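Local coordinates for 3,4-dihydroxybenzoate decarboxylase (Enterobacter cloacae, PDB 5NY5), which probably catalyses the reversible decarboxylation of 3,4-dihydroxybenzoate to catechol, as a UbiD-family enzyme dependent on prenylated FMN and a metal ion, at residues Ala156-Asp161 with Arg194-Ala199; Leu164-Ile169 with Ala186-Glu191. All blocks are in the same frame, centred on the assembly; numbering follows the deposited sequence.

Helix 189-199 packs on the antiparallel hairpin of strands 148-157 and 165-174. Contact 2 brings its first turn against strand 165-174, and contact 1 its last turns against the turn that leaves strand 148-157; their centres lie 10 Å apart. Probable backbone hydrogen bonds at the hairpin end join them, D166 N to A156 O (3.0 Å) within the strands and D158 N to L164 O (2.8 Å) just beyond, while A156 CB packs 3.7 Å from I190 CG1. Contact 2 holds the manganese ligands D166 and H189 and the prenylated-FMN-binding I169, R188 and H189; neither ligand is bound here. The D158 side chain lies about 8 Å from H189 and D166, between nearest side-chain atoms.

Contact 1. Residues Ala156-Asp161 with Arg194-Ala199; sequences ASDPED and RKKAEA
The D158 carboxylate and the K196 ammonium form a salt bridge between the turn after strand 148-157 and helix 189-199, with K196 NZ donating to D158 OD2 at 3.0 Å. The ammonium comes to the syn side of that oxygen, 18° out of the carboxylate plane, and the two side chains meet at about a right angle. K196 gets there fully stretched: its CG stands opposite the carbonyl carbon (chi1 -61°) and the chain is extended beyond CG, which carries the ammonium out to D158. D158 turns its carboxylate toward the lysine with CG anti to the backbone N, chi1 -169°.

The other oxygen, OD1, faces back into its own loop and accepts from E160 N at 2.7 Å, on the anti side and well out of the carboxylate plane. This is an Asx turn, and D161 N adds a weak, longer bond to the same OD1. One carboxylate therefore closes the turn with one oxygen and ties it to the helix with the other, and bonds at both oxygens restrict its rotation; the nearby ammonium probably favours its ionised form.

P159, next in the turn, points its ring at the helix. Its CG rests 4.0 Å from K196 CB and 4.1 Å from A197 CB, at the base of the lysine chain. E160 crosses that chain farther out, its CD 4.1 Å from K196 CD. The E160 carboxylate makes no salt bridge with the lysine, since OE1 stays 4.2 Å from K196 NZ, but its charge may still add a weak attraction. F193 of the same helix touches D158 and P159, and L204 of strand 204-210 packs against P159 and A197.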
loop_
_atom_site.group_PDB
_atom_site.type_symbol
_atom_site.label_atom_id
_atom_site.label_comp_id
_atom_site.label_asym_id
_atom_site.label_seq_id
_atom_site.Cartn_x
_atom_site.Cartn_y
_atom_site.Cartn_z
ATOM N N ALA A 156 -26.354 -32.078 -30.156
ATOM C CA ALA A 156 -27.698 -31.519 -30.114
ATOM C C ALA A 156 -27.865 -30.538 -31.264
ATOM O O ALA A 156 -26.889 -30.015 -31.806
ATOM C CB ALA A 156 -27.982 -30.837 -28.773
ATOM N N SER A 157 -29.123 -30.293 -31.626
ATOM C CA SER A 157 -29.452 -29.386 -32.714
ATOM C C SER A 157 -30.622 -28.502 -32.311
ATOM O O SER A 157 -31.454 -28.883 -31.484
ATOM C CB SER A 157 -29.793 -30.144 -34.003
ATOM O OG SER A 157 -28.643 -30.769 -34.541
ATOM N N ASP A 158 -30.671 -27.316 -32.911
ATOM C CA ASP A 158 -31.758 -26.379 -32.666
ATOM C C ASP A 158 -33.093 -27.039 -32.999
ATOM O O ASP A 158 -33.264 -27.552 -34.114
ATOM C CB ASP A 158 -31.558 -25.120 -33.511
ATOM C CG ASP A 158 -32.486 -23.979 -33.119
ATOM O OD1 ASP A 158 -33.667 -24.224 -32.801
ATOM O OD2 ASP A 158 -32.026 -22.818 -33.146
ATOM N N PRO A 159 -34.056 -27.053 -32.073
ATOM C CA PRO A 159 -35.369 -27.637 -32.383
ATOM C C PRO A 159 -36.147 -26.864 -33.434
ATOM O O PRO A 159 -37.168 -27.372 -33.918
ATOM C CB PRO A 159 -36.090 -27.618 -31.030
ATOM C CG PRO A 159 -35.431 -26.511 -30.276
ATOM C CD PRO A 159 -33.991 -26.540 -30.693
ATOM N N GLU A 160 -35.705 -25.662 -33.801
ATOM C CA GLU A 160 -36.318 -24.886 -34.871
ATOM C C GLU A 160 -35.509 -24.943 -36.161
ATOM O O GLU A 160 -36.054 -25.261 -37.222
ATOM C CB GLU A 160 -36.493 -23.427 -34.432
ATOM C CG GLU A 160 -37.426 -23.236 -33.249
ATOM C CD GLU A 160 -37.669 -21.773 -32.933
ATOM O OE1 GLU A 160 -36.984 -20.913 -33.525
ATOM O OE2 GLU A 160 -38.548 -21.481 -32.095
ATOM N N ASP A 161 -34.214 -24.643 -36.089
ATOM C CA ASP A 161 -33.321 -24.638 -37.247
ATOM C C ASP A 161 -32.290 -25.743 -37.039
ATOM O O ASP A 161 -31.193 -25.493 -36.535
ATOM C CB ASP A 161 -32.658 -23.270 -37.420
ATOM C CG ASP A 161 -31.974 -23.115 -38.765
ATOM O OD1 ASP A 161 -31.701 -24.139 -39.425
ATOM O OD2 ASP A 161 -31.705 -21.963 -39.163
ATOM N N ARG A 194 -32.410 -25.854 -25.615
ATOM C CA ARG A 194 -33.317 -26.467 -24.652
ATOM C C ARG A 194 -34.416 -25.506 -24.220
ATOM O O ARG A 194 -35.542 -25.938 -23.952
ATOM C CB ARG A 194 -32.534 -26.954 -23.432
ATOM C CG ARG A 194 -33.244 -28.025 -22.627
ATOM C CD ARG A 194 -32.876 -27.954 -21.153
ATOM N NE ARG A 194 -33.753 -27.048 -20.417
ATOM C CZ ARG A 194 -33.503 -25.759 -20.220
ATOM N NH1 ARG A 194 -32.394 -25.218 -20.699
ATOM N NH2 ARG A 194 -34.359 -25.010 -19.541
ATOM N N LYS A 195 -34.112 -24.209 -24.143
ATOM C CA LYS A 195 -35.125 -23.234 -23.748
ATOM C C LYS A 195 -36.239 -23.148 -24.784
ATOM O O LYS A 195 -37.424 -23.134 -24.433
ATOM C CB LYS A 195 -34.478 -21.866 -23.536
ATOM C CG LYS A 195 -34.179 -21.534 -22.082
ATOM C CD LYS A 195 -35.452 -21.206 -21.314
ATOM C CE LYS A 195 -35.142 -20.726 -19.902
ATOM N NZ LYS A 195 -36.352 -20.193 -19.214
ATOM N N LYS A 196 -35.873 -23.085 -26.066
ATOM C CA LYS A 196 -36.875 -23.062 -27.127
ATOM C C LYS A 196 -37.767 -24.294 -27.057
ATOM O O LYS A 196 -38.994 -24.196 -27.176
ATOM C CB LYS A 196 -36.194 -22.975 -28.493
ATOM C CG LYS A 196 -35.342 -21.737 -28.697
ATOM C CD LYS A 196 -34.722 -21.734 -30.085
ATOM C CE LYS A 196 -33.855 -20.508 -30.304
ATOM N NZ LYS A 196 -33.209 -20.528 -31.645
ATOM N N ALA A 197 -37.164 -25.466 -26.858
ATOM C CA ALA A 197 -37.943 -26.695 -26.768
ATOM C C ALA A 197 -38.840 -26.685 -25.537
ATOM O O ALA A 197 -40.026 -27.030 -25.615
ATOM C CB ALA A 197 -37.007 -27.903 -26.750
ATOM N N GLU A 198 -38.293 -26.280 -24.390
ATOM C CA GLU A 198 -39.080 -26.266 -23.162
ATOM C C GLU A 198 -40.209 -25.247 -23.229
ATOM O O GLU A 198 -41.259 -25.445 -22.606
ATOM C CB GLU A 198 -38.178 -25.981 -21.962
ATOM C CG GLU A 198 -38.881 -26.102 -20.624
ATOM C CD GLU A 198 -37.933 -25.994 -19.451
ATOM O OE1 GLU A 198 -36.893 -25.314 -19.584
ATOM O OE2 GLU A 198 -38.224 -26.596 -18.397
ATOM N N ALA A 199 -40.017 -24.158 -23.977
ATOM C CA ALA A 199 -41.066 -23.152 -24.098
ATOM C C ALA A 199 -42.311 -23.732 -24.756
ATOM O O ALA A 199 -43.438 -23.442 -24.338
ATOM C CB ALA A 199 -40.551 -21.949 -24.889
#

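Contact 2. Residues Leu164-Ile169 with Ala186-Glu191; sequences LTDVTI and AGRHIE
Over one face of the R188 guanidinium lies D166 OD1, 4.0 Å above the plane and offset toward the rim; at the edge, near the plane, sits the T168 methyl, with CG2 3.2 Å from R188 NE. No N-H of R188 points at D166 OD1, so the two groups are related by charge alone, while E223 and E233 give the arginine long, weak ion pairs. The H189 ring has T165 O at its edge, and its plane is turned 53° from that of the D166 carboxylate. D166 CB and H189 CB meet at 3.7 Å, bringing together two residues that, with E233, bind manganese.

D166, its CG swung away from the backbone N (chi1 -174°), reaches the start of the helix. There OD2 accepts from I190 N at 3.2 Å, an N-H that arrives from above the carboxylate plane and makes a bent bond of 138°. I190 CG2 lies 3.4 Å from the same oxygen, close to the carboxylate plane. T168 OG1 is hydrogen-bonded to H170, a prenylated-FMN-binding residue.

R188 occupies the N-cap position of helix 189-199, whose first turn faces strand 165-174. I190 reaches on to V154 and A156 of the adjoining strand 148-157, and F193, one turn along the helix, touches L164 and D166.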
loop_
_atom_site.group_PDB
_atom_site.type_symbol
_atom_site.label_atom_id
_atom_site.label_comp_id
_atom_site.label_asym_id
_atom_site.label_seq_id
_atom_site.Cartn_x
_atom_site.Cartn_y
_atom_site.Cartn_z
ATOM N N LEU A 164 -28.455 -25.710 -37.122
ATOM C CA LEU A 164 -27.645 -25.161 -36.043
ATOM C C LEU A 164 -27.368 -26.263 -35.029
ATOM O O LEU A 164 -28.297 -26.767 -34.387
ATOM C CB LEU A 164 -28.355 -23.982 -35.379
ATOM C CG LEU A 164 -28.687 -22.811 -36.302
ATOM C CD1 LEU A 164 -29.631 -21.838 -35.616
ATOM C CD2 LEU A 164 -27.411 -22.110 -36.739
ATOM N N THR A 165 -26.098 -26.630 -34.885
ATOM C CA THR A 165 -25.697 -27.753 -34.054
ATOM C C THR A 165 -24.715 -27.305 -32.981
ATOM O O THR A 165 -24.057 -26.266 -33.100
ATOM C CB THR A 165 -25.057 -28.864 -34.896
ATOM O OG1 THR A 165 -23.820 -28.394 -35.446
ATOM C CG2 THR A 165 -25.983 -29.275 -36.028
ATOM N N ASP A 166 -24.618 -28.111 -31.927
ATOM C CA ASP A 166 -23.677 -27.860 -30.845
ATOM C C ASP A 166 -23.219 -29.190 -30.272
ATOM O O ASP A 166 -24.050 -30.037 -29.928
ATOM C CB ASP A 166 -24.309 -27.001 -29.745
ATOM C CG ASP A 166 -23.315 -26.607 -28.672
ATOM O OD1 ASP A 166 -22.165 -26.272 -29.024
ATOM O OD2 ASP A 166 -23.683 -26.636 -27.479
ATOM N N VAL A 167 -21.905 -29.377 -30.179
ATOM C CA VAL A 167 -21.320 -30.558 -29.558
ATOM C C VAL A 167 -20.455 -30.092 -28.394
ATOM O O VAL A 167 -19.692 -29.126 -28.524
ATOM C CB VAL A 167 -20.528 -31.408 -30.574
ATOM C CG1 VAL A 167 -20.971 -31.094 -32.003
ATOM C CG2 VAL A 167 -19.025 -31.259 -30.419
ATOM N N THR A 168 -20.613 -30.745 -27.246
ATOM C CA THR A 168 -19.985 -30.300 -26.011
ATOM C C THR A 168 -19.742 -31.499 -25.107
ATOM O O THR A 168 -20.198 -32.612 -25.378
ATOM C CB THR A 168 -20.847 -29.262 -25.283
ATOM O OG1 THR A 168 -22.231 -29.610 -25.415
ATOM C CG2 THR A 168 -20.616 -27.870 -25.844
ATOM N N ILE A 169 -19.023 -31.253 -24.014
ATOM C CA ILE A 169 -18.702 -32.273 -23.021
ATOM C C ILE A 169 -19.420 -31.926 -21.726
ATOM O O ILE A 169 -19.282 -30.810 -21.210
ATOM C CB ILE A 169 -17.185 -32.388 -22.797
ATOM C CG1 ILE A 169 -16.480 -32.745 -24.106
ATOM C CG2 ILE A 169 -16.883 -33.429 -21.729
ATOM C CD1 ILE A 169 -15.008 -33.061 -23.947
ATOM N N ALA A 186 -25.083 -21.942 -18.927
ATOM C CA ALA A 186 -25.879 -20.881 -19.524
ATOM C C ALA A 186 -25.088 -20.169 -20.614
ATOM O O ALA A 186 -23.869 -20.006 -20.522
ATOM C CB ALA A 186 -26.322 -19.883 -18.455
ATOM N N GLY A 187 -25.795 -19.753 -21.663
ATOM C CA GLY A 187 -25.187 -19.032 -22.757
ATOM C C GLY A 187 -24.636 -19.888 -23.877
ATOM O O GLY A 187 -24.227 -19.339 -24.907
ATOM N N ARG A 188 -24.604 -21.207 -23.716
ATOM C CA ARG A 188 -24.155 -22.089 -24.780
ATOM C C ARG A 188 -25.341 -22.516 -25.642
ATOM O O ARG A 188 -26.497 -22.479 -25.215
ATOM C CB ARG A 188 -23.441 -23.314 -24.207
ATOM C CG ARG A 188 -22.507 -24.013 -25.190
ATOM C CD ARG A 188 -21.046 -23.825 -24.802
ATOM N NE ARG A 188 -20.165 -24.712 -25.555
ATOM C CZ ARG A 188 -19.295 -24.310 -26.475
ATOM N NH1 ARG A 188 -19.171 -23.020 -26.757
ATOM N NH2 ARG A 188 -18.539 -25.198 -27.108
ATOM N N HIS A 189 -25.033 -22.928 -26.876
ATOM C CA HIS A 189 -26.079 -23.173 -27.865
ATOM C C HIS A 189 -27.042 -24.264 -27.412
ATOM O O HIS A 189 -28.259 -24.133 -27.585
ATOM C CB HIS A 189 -25.454 -23.539 -29.211
ATOM C CG HIS A 189 -24.700 -22.417 -29.854
ATOM N ND1 HIS A 189 -24.513 -21.196 -29.243
ATOM C CD2 HIS A 189 -24.088 -22.331 -31.059
ATOM C CE1 HIS A 189 -23.817 -20.407 -30.041
ATOM N NE2 HIS A 189 -23.547 -21.072 -31.150
ATOM N N ILE A 190 -26.521 -25.344 -26.828
ATOM C CA ILE A 190 -27.390 -26.447 -26.427
ATOM C C ILE A 190 -28.342 -26.010 -25.321
ATOM O O ILE A 190 -29.465 -26.522 -25.219
ATOM C CB ILE A 190 -26.548 -27.671 -26.013
ATOM C CG1 ILE A 190 -27.453 -28.861 -25.681
ATOM C CG2 ILE A 190 -25.640 -27.335 -24.841
ATOM C CD1 ILE A 190 -26.706 -30.096 -25.250
ATOM N N GLU A 191 -27.932 -25.053 -24.488
ATOM C CA GLU A 191 -28.846 -24.516 -23.486
ATOM C C GLU A 191 -29.928 -23.663 -24.137
ATOM O O GLU A 191 -31.106 -23.760 -23.772
ATOM C CB GLU A 191 -28.073 -23.707 -22.446
ATOM C CG GLU A 191 -28.947 -22.949 -21.458
ATOM C CD GLU A 191 -29.702 -23.858 -20.502
ATOM O OE1 GLU A 191 -29.455 -25.081 -20.503
ATOM O OE2 GLU A 191 -30.550 -23.345 -19.742
#